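Local coordinates for protein O-methyltransferase (Burkholderia thailandensis, PDB 3MCZ) that probably transfers methyl groups from S-adenosylmethionine to a hydroxyl oxygen of its substrate and works as a dimer, at residues A60-A63 / G67-E70; D47-L52 / H78-L83; G84-T87 / A92-N95. All coordinates share one frame; numbering follows the deposited sequence. Where two conformers were deposited one is given.

Interaction 1 of 3, residues A60-A63 / G67-E70; sequences AEVA and GMVE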
# COMPACT_ATOMS: atom_id res chain seq x y z
N ALA A 60 -4.64 -27.15 8.01
CA ALA A 60 -4.55 -28.39 7.24
C ALA A 60 -5.58 -28.48 6.13
O ALA A 60 -5.25 -28.89 5.01
CB ALA A 60 -4.67 -29.61 8.12
N GLU A 61 -6.83 -28.12 6.43
CA GLU A 61 -7.93 -28.17 5.45
C GLU A 61 -7.76 -27.10 4.37
O GLU A 61 -7.92 -27.40 3.19
CB GLU A 61 -9.28 -28.01 6.14
CG GLU A 61 -9.63 -29.24 6.98
CD GLU A 61 -10.80 -29.02 7.94
OE1 GLU A 61 -11.03 -27.88 8.40
OE2 GLU A 61 -11.48 -30.02 8.25
N VAL A 62 -7.43 -25.87 4.76
CA VAL A 62 -7.14 -24.83 3.79
C VAL A 62 -6.00 -25.26 2.86
O VAL A 62 -6.09 -25.08 1.64
CB VAL A 62 -6.79 -23.48 4.49
CG1 VAL A 62 -6.23 -22.49 3.52
CG2 VAL A 62 -8.02 -22.92 5.19
N ALA A 63 -4.94 -25.81 3.44
CA ALA A 63 -3.73 -26.21 2.70
C ALA A 63 -4.03 -27.32 1.73
O ALA A 63 -3.56 -27.29 0.59
CB ALA A 63 -2.60 -26.62 3.66
N GLY A 67 -3.58 -26.64 -2.08
CA GLY A 67 -2.25 -27.15 -2.37
C GLY A 67 -1.12 -26.32 -1.76
O GLY A 67 -0.05 -26.16 -2.36
N MSE A 68 -1.34 -25.82 -0.54
CA MSE A 68 -0.32 -25.04 0.16
C MSE A 68 0.47 -25.91 1.15
O MSE A 68 0.00 -26.97 1.57
CB MSE A 68 -0.97 -23.92 0.96
CG MSE A 68 -1.71 -22.89 0.14
SE MSE A 68 -2.70 -21.74 1.29
CE MSE A 68 -3.60 -20.63 -0.06
N VAL A 69 1.65 -25.42 1.53
CA VAL A 69 2.36 -25.90 2.69
C VAL A 69 1.54 -25.52 3.93
O VAL A 69 1.20 -24.34 4.14
CB VAL A 69 3.75 -25.25 2.79
CG1 VAL A 69 4.44 -25.62 4.12
CG2 VAL A 69 4.60 -25.62 1.52
N GLU A 70 1.22 -26.52 4.75
CA GLU A 70 0.37 -26.31 5.91
C GLU A 70 0.89 -25.20 6.82
O GLU A 70 0.13 -24.32 7.23
CB GLU A 70 0.18 -27.61 6.69
CG GLU A 70 -0.70 -27.42 7.90
CD GLU A 70 -1.02 -28.72 8.63
OE1 GLU A 70 -0.81 -29.84 8.08
OE2 GLU A 70 -1.50 -28.60 9.77
O HOH W 1 -4.04 -27.73 10.79

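Interaction 2 of 3, residues D47-L52 / H78-L83; sequences DKLFDL and HALAAL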
# COMPACT_ATOMS: atom_id res chain seq x y z
N ASP A 47 -7.59 -15.45 -5.01
CA ASP A 47 -7.62 -16.90 -4.88
C ASP A 47 -8.94 -17.36 -4.25
O ASP A 47 -9.13 -18.54 -4.01
CB ASP A 47 -6.42 -17.38 -4.04
CG ASP A 47 -5.61 -18.51 -4.73
OD1 ASP A 47 -5.98 -18.93 -5.85
OD2 ASP A 47 -4.61 -18.99 -4.15
N LYS A 48 -9.86 -16.42 -3.98
CA LYS A 48 -11.17 -16.72 -3.38
C LYS A 48 -11.06 -17.55 -2.08
O LYS A 48 -11.81 -18.51 -1.86
CB LYS A 48 -12.11 -17.43 -4.38
CG LYS A 48 -12.31 -16.65 -5.68
CD LYS A 48 -13.13 -17.45 -6.71
CE LYS A 48 -13.39 -16.60 -7.97
NZ LYS A 48 -12.13 -16.37 -8.76
N LEU A 49 -10.10 -17.19 -1.23
CA LEU A 49 -9.88 -17.91 0.02
C LEU A 49 -11.11 -17.84 0.92
O LEU A 49 -11.46 -18.80 1.61
CB LEU A 49 -8.67 -17.32 0.74
CG LEU A 49 -8.30 -17.91 2.10
CD1 LEU A 49 -7.90 -19.38 1.98
CD2 LEU A 49 -7.16 -17.09 2.73
N PHE A 50 -11.78 -16.69 0.91
CA PHE A 50 -12.89 -16.45 1.84
C PHE A 50 -14.18 -17.22 1.52
O PHE A 50 -15.09 -17.33 2.36
CB PHE A 50 -13.18 -14.96 1.95
CG PHE A 50 -12.00 -14.16 2.41
CD1 PHE A 50 -11.43 -14.39 3.65
CD2 PHE A 50 -11.45 -13.16 1.59
CE1 PHE A 50 -10.34 -13.63 4.07
CE2 PHE A 50 -10.37 -12.40 2.01
CZ PHE A 50 -9.81 -12.64 3.25
N ASP A 51 -14.25 -17.76 0.31
CA ASP A 51 -15.33 -18.65 -0.06
C ASP A 51 -15.16 -19.98 0.68
O ASP A 51 -16.15 -20.59 1.07
CB ASP A 51 -15.35 -18.88 -1.58
CG ASP A 51 -16.03 -17.75 -2.34
OD1 ASP A 51 -16.03 -16.60 -1.85
OD2 ASP A 51 -16.59 -18.01 -3.42
N LEU A 52 -13.91 -20.42 0.85
CA LEU A 52 -13.64 -21.67 1.60
C LEU A 52 -13.96 -21.51 3.09
O LEU A 52 -14.52 -22.42 3.71
CB LEU A 52 -12.19 -22.13 1.43
CG LEU A 52 -11.86 -23.53 1.98
CD1 LEU A 52 -12.53 -24.65 1.16
CD2 LEU A 52 -10.35 -23.73 2.04
N HIS A 78 -3.43 -16.75 10.23
CA HIS A 78 -3.20 -15.91 11.41
C HIS A 78 -3.13 -14.44 11.10
O HIS A 78 -3.73 -13.63 11.79
CB HIS A 78 -1.96 -16.42 12.19
CG HIS A 78 -2.21 -17.71 12.91
ND1 HIS A 78 -1.47 -18.84 12.69
CD2 HIS A 78 -3.11 -18.03 13.87
CE1 HIS A 78 -1.91 -19.82 13.47
NE2 HIS A 78 -2.92 -19.36 14.18
N ALA A 79 -2.44 -14.05 10.03
CA ALA A 79 -2.39 -12.65 9.65
C ALA A 79 -3.76 -12.11 9.22
O ALA A 79 -4.11 -10.96 9.56
CB ALA A 79 -1.33 -12.43 8.50
N LEU A 80 -4.55 -12.93 8.52
CA LEU A 80 -5.92 -12.55 8.15
C LEU A 80 -6.84 -12.40 9.36
O LEU A 80 -7.66 -11.48 9.43
CB LEU A 80 -6.50 -13.55 7.17
CG LEU A 80 -5.83 -13.56 5.79
CD1 LEU A 80 -6.41 -14.69 4.92
CD2 LEU A 80 -6.03 -12.16 5.08
N ALA A 81 -6.66 -13.27 10.35
CA ALA A 81 -7.41 -13.16 11.59
C ALA A 81 -7.06 -11.85 12.33
O ALA A 81 -7.95 -11.09 12.78
CB ALA A 81 -7.14 -14.38 12.47
N ALA A 82 -5.77 -11.57 12.42
CA ALA A 82 -5.28 -10.35 13.04
C ALA A 82 -5.80 -9.11 12.35
O ALA A 82 -6.01 -8.10 13.01
CB ALA A 82 -3.72 -10.34 13.06
N LEU A 83 -5.96 -9.16 11.03
CA LEU A 83 -6.58 -8.06 10.26
C LEU A 83 -8.09 -7.86 10.51
O LEU A 83 -8.64 -6.81 10.14
CB LEU A 83 -6.30 -8.24 8.76
CG LEU A 83 -4.91 -7.84 8.25
CD1 LEU A 83 -4.67 -8.28 6.82
CD2 LEU A 83 -4.68 -6.32 8.37

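Interaction 3 of 3, residues G84-T87 / A92-N95; sequences GLLT and AFRN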
# COMPACT_ATOMS: atom_id res chain seq x y z
N GLY A 84 -8.76 -8.82 11.15
CA GLY A 84 -10.21 -8.76 11.38
C GLY A 84 -11.01 -9.39 10.26
O GLY A 84 -12.24 -9.19 10.14
N LEU A 85 -10.34 -10.17 9.42
CA LEU A 85 -10.99 -10.83 8.29
C LEU A 85 -11.43 -12.24 8.60
O LEU A 85 -12.32 -12.76 7.93
CB LEU A 85 -10.08 -10.80 7.07
CG LEU A 85 -9.74 -9.39 6.58
CD1 LEU A 85 -8.82 -9.38 5.32
CD2 LEU A 85 -11.01 -8.57 6.35
N LEU A 86 -10.82 -12.85 9.63
CA LEU A 86 -11.18 -14.17 10.09
C LEU A 86 -11.26 -14.19 11.60
O LEU A 86 -10.69 -13.33 12.27
CB LEU A 86 -10.15 -15.20 9.64
CG LEU A 86 -9.97 -15.42 8.14
CD1 LEU A 86 -8.79 -16.33 7.88
CD2 LEU A 86 -11.24 -15.99 7.54
N THR A 87 -11.99 -15.18 12.11
CA THR A 87 -12.09 -15.44 13.54
C THR A 87 -11.50 -16.82 13.74
O THR A 87 -11.93 -17.79 13.09
CB THR A 87 -13.57 -15.41 14.03
OG1 THR A 87 -14.06 -14.07 14.03
CG2 THR A 87 -13.73 -15.96 15.43
N ALA A 92 -9.68 -23.65 14.22
CA ALA A 92 -10.39 -23.37 12.97
C ALA A 92 -10.55 -21.86 12.71
O ALA A 92 -10.65 -21.05 13.65
CB ALA A 92 -11.78 -24.07 12.99
N PHE A 93 -10.58 -21.51 11.43
CA PHE A 93 -10.74 -20.14 10.99
C PHE A 93 -11.98 -20.03 10.15
O PHE A 93 -12.19 -20.85 9.24
CB PHE A 93 -9.54 -19.72 10.13
CG PHE A 93 -8.25 -19.62 10.88
CD1 PHE A 93 -7.45 -20.74 11.05
CD2 PHE A 93 -7.81 -18.40 11.41
CE1 PHE A 93 -6.25 -20.65 11.75
CE2 PHE A 93 -6.59 -18.33 12.09
CZ PHE A 93 -5.83 -19.46 12.26
N ARG A 94 -12.78 -19.01 10.44
CA ARG A 94 -14.00 -18.73 9.71
C ARG A 94 -14.13 -17.22 9.50
O ARG A 94 -13.55 -16.42 10.23
CB ARG A 94 -15.22 -19.29 10.45
CG ARG A 94 -15.62 -18.55 11.71
CD ARG A 94 -16.90 -19.13 12.34
NE ARG A 94 -17.31 -18.33 13.49
CZ ARG A 94 -16.69 -18.36 14.66
NH1 ARG A 94 -15.65 -19.16 14.83
NH2 ARG A 94 -17.12 -17.61 15.67
N ASN A 95 -14.87 -16.85 8.46
CA ASN A 95 -15.08 -15.46 8.10
C ASN A 95 -15.75 -14.65 9.18
O ASN A 95 -16.72 -15.08 9.79
CB ASN A 95 -15.96 -15.34 6.86
CG ASN A 95 -15.30 -15.89 5.63
OD1 ASN A 95 -14.08 -16.04 5.60
ND2 ASN A 95 -16.09 -16.16 4.60
O HOH W 2 -16.78 -14.50 13.11

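Interaction 1 of 3, residues A60-A63 / G67-E70
The turn of a helix-turn-helix, part of the winged-helix fold of the dimerisation domain, carries this contact: V62 and A63 of helix 59-66 meet M68 and E70, where the chain turns into helix 70-82. G67 swings the backbone out of the first helix with a positive phi (68°), and V69 takes the N-cap position of the second. Across this bend M68 N donates to A63 O at 2.9 Å, lying in the carbonyl plane on a lone pair of the oxygen, with an N-H...O angle of 148°. The bond ties the turn to the last part of helix 59-66. The methyl group of A63 packs against the backbone of the turn, its CB 3.4 Å from M68 O and 3.7 Å from E70 CA. A73 of helix 70-82 adds to this packing on both A63 and M68. M68, present as selenomethionine, runs out extended beyond CG and brings its SE to 4.2 Å from V62 CG1. V62 also leans on L49 and L52 of helix 49-52, while M68 packs on L132 of the second subunit, and V69 makes backbone hydrogen bonds to that subunit. At the start of helix 70-82, E70 holds CG anti to the backbone N (chi1 -180°) and stays extended, which carries its carboxylate back beside the first turn of helix 59-66. There A60 CB touches E70 OE2 at 3.7 Å. The carboxylate thus lies near the N-terminal turn of helix 59-66, where the helix dipole would probably favour a negative charge. One water completes the link: it accepts from A60 N at 2.9 Å and donates to E70 OE2 at 2.9 Å.

Interaction 2 of 3, residues D47-L52 / H78-L83
L49 and F50 meet L80 in the core of the winged-helix dimerisation domain, where the short, weakly bonded helix 49-52 faces the later part of helix 70-82. The first segment begins at the end of helix 35-46. There D47 OD2 bonds Y43 OH and forms a salt bridge to R133 of the second subunit. K48 ends helix 35-46 in a Schellman motif with positive phi (52°), and helix 49-52 follows directly. L49 points into the core with CG anti to the backbone N (chi1 178°), and its tip meets that of L80 head on. The separation of L49 CD2 and L80 CD1, 3.3 Å, is shorter than usual for two methyl groups, but L49 was modelled in two conformers and the value is doubtful. F66 of helix 59-66 lies against the same leucine. F50 comes next, and its ring rather than its backbone closes in on L80, crossing it obliquely. A44, L85, T99 and L103 also pack on the F50 side chain, while the backbone F50 O accepts a hydrogen bond from N95 ND2. D51 turns off to bond T105 OG1, and L52 packs on S65 and F66. Within 78-83, then, a single side chain makes the contact. L80, which also packs on I40, has CG anti to its carbonyl carbon (chi1 -68°) and CD1 extended beyond it, a shape that presents this methyl to L49 and F50 alike. The CD1 branch serves both partners, lying 4.2 Å from F50 CE1.

Interaction 3 of 3, residues G84-T87 / A92-N95
T87 and R94 form an antiparallel hydrogen-bonded pair. T87 N donates to R94 O at 2.7 Å, and R94 N returns a 3.0 Å bond to T87 O. Both oxygens take a second, weaker partner: F93 CA lies 3.4 Å from T87 O, and L86 CA lies 3.3 Å from R94 O, each as a CA-H...O contact. Beside the pair, one water sits 2.9 Å from T87 OG1 and donates weakly to N95 O. L86 and N95 are a non-hydrogen-bonded pair with diverging side chains, yet L86 CD2 comes within 3.4 Å of N95 OD1. That OD1 is bonded by T53 OG1, and N95 ND2 by E100 OE1. Farther out, T87 holds CG2 anti to its backbone N, and R94 has CG between backbone N and carbonyl carbon (chi1 72°); the two chains lie side by side, with T87 CG2 over one face of the guanidinium in one of two modelled conformers of that arginine. On the side toward helix 70-82, L86 crosses F93 at about a right angle, CD1 4.1 Å from F93 CB, and both residues rest on L77. Strands 86-89 and 92-95 form the beta hairpin that is the wing of the winged-helix dimerisation domain, packed on helix 70-82.

All three contacts belong to the winged-helix dimerisation domain. Helix 70-82 is shared by interactions 1 and 2: one fixes its start, the other buries its later part. Interaction 2 is wholly core and purely apolar, whereas interactions 1 and 3 are partly buried and combine backbone hydrogen bonds with charged side chains at their outer edges, plus a water bridge in 1 and a weaker one in 3. Interactions 1 and 2 meet where the consecutive helices 49-52 and 59-66 pack together. Interaction 3 lies closer to 2, with centres about 7 Å apart, and is tied to it by polar and apolar links: L80 O to L85 N, H78 ring to F93 ring, and L80 against L86. Interactions 1 and 3 do not touch directly.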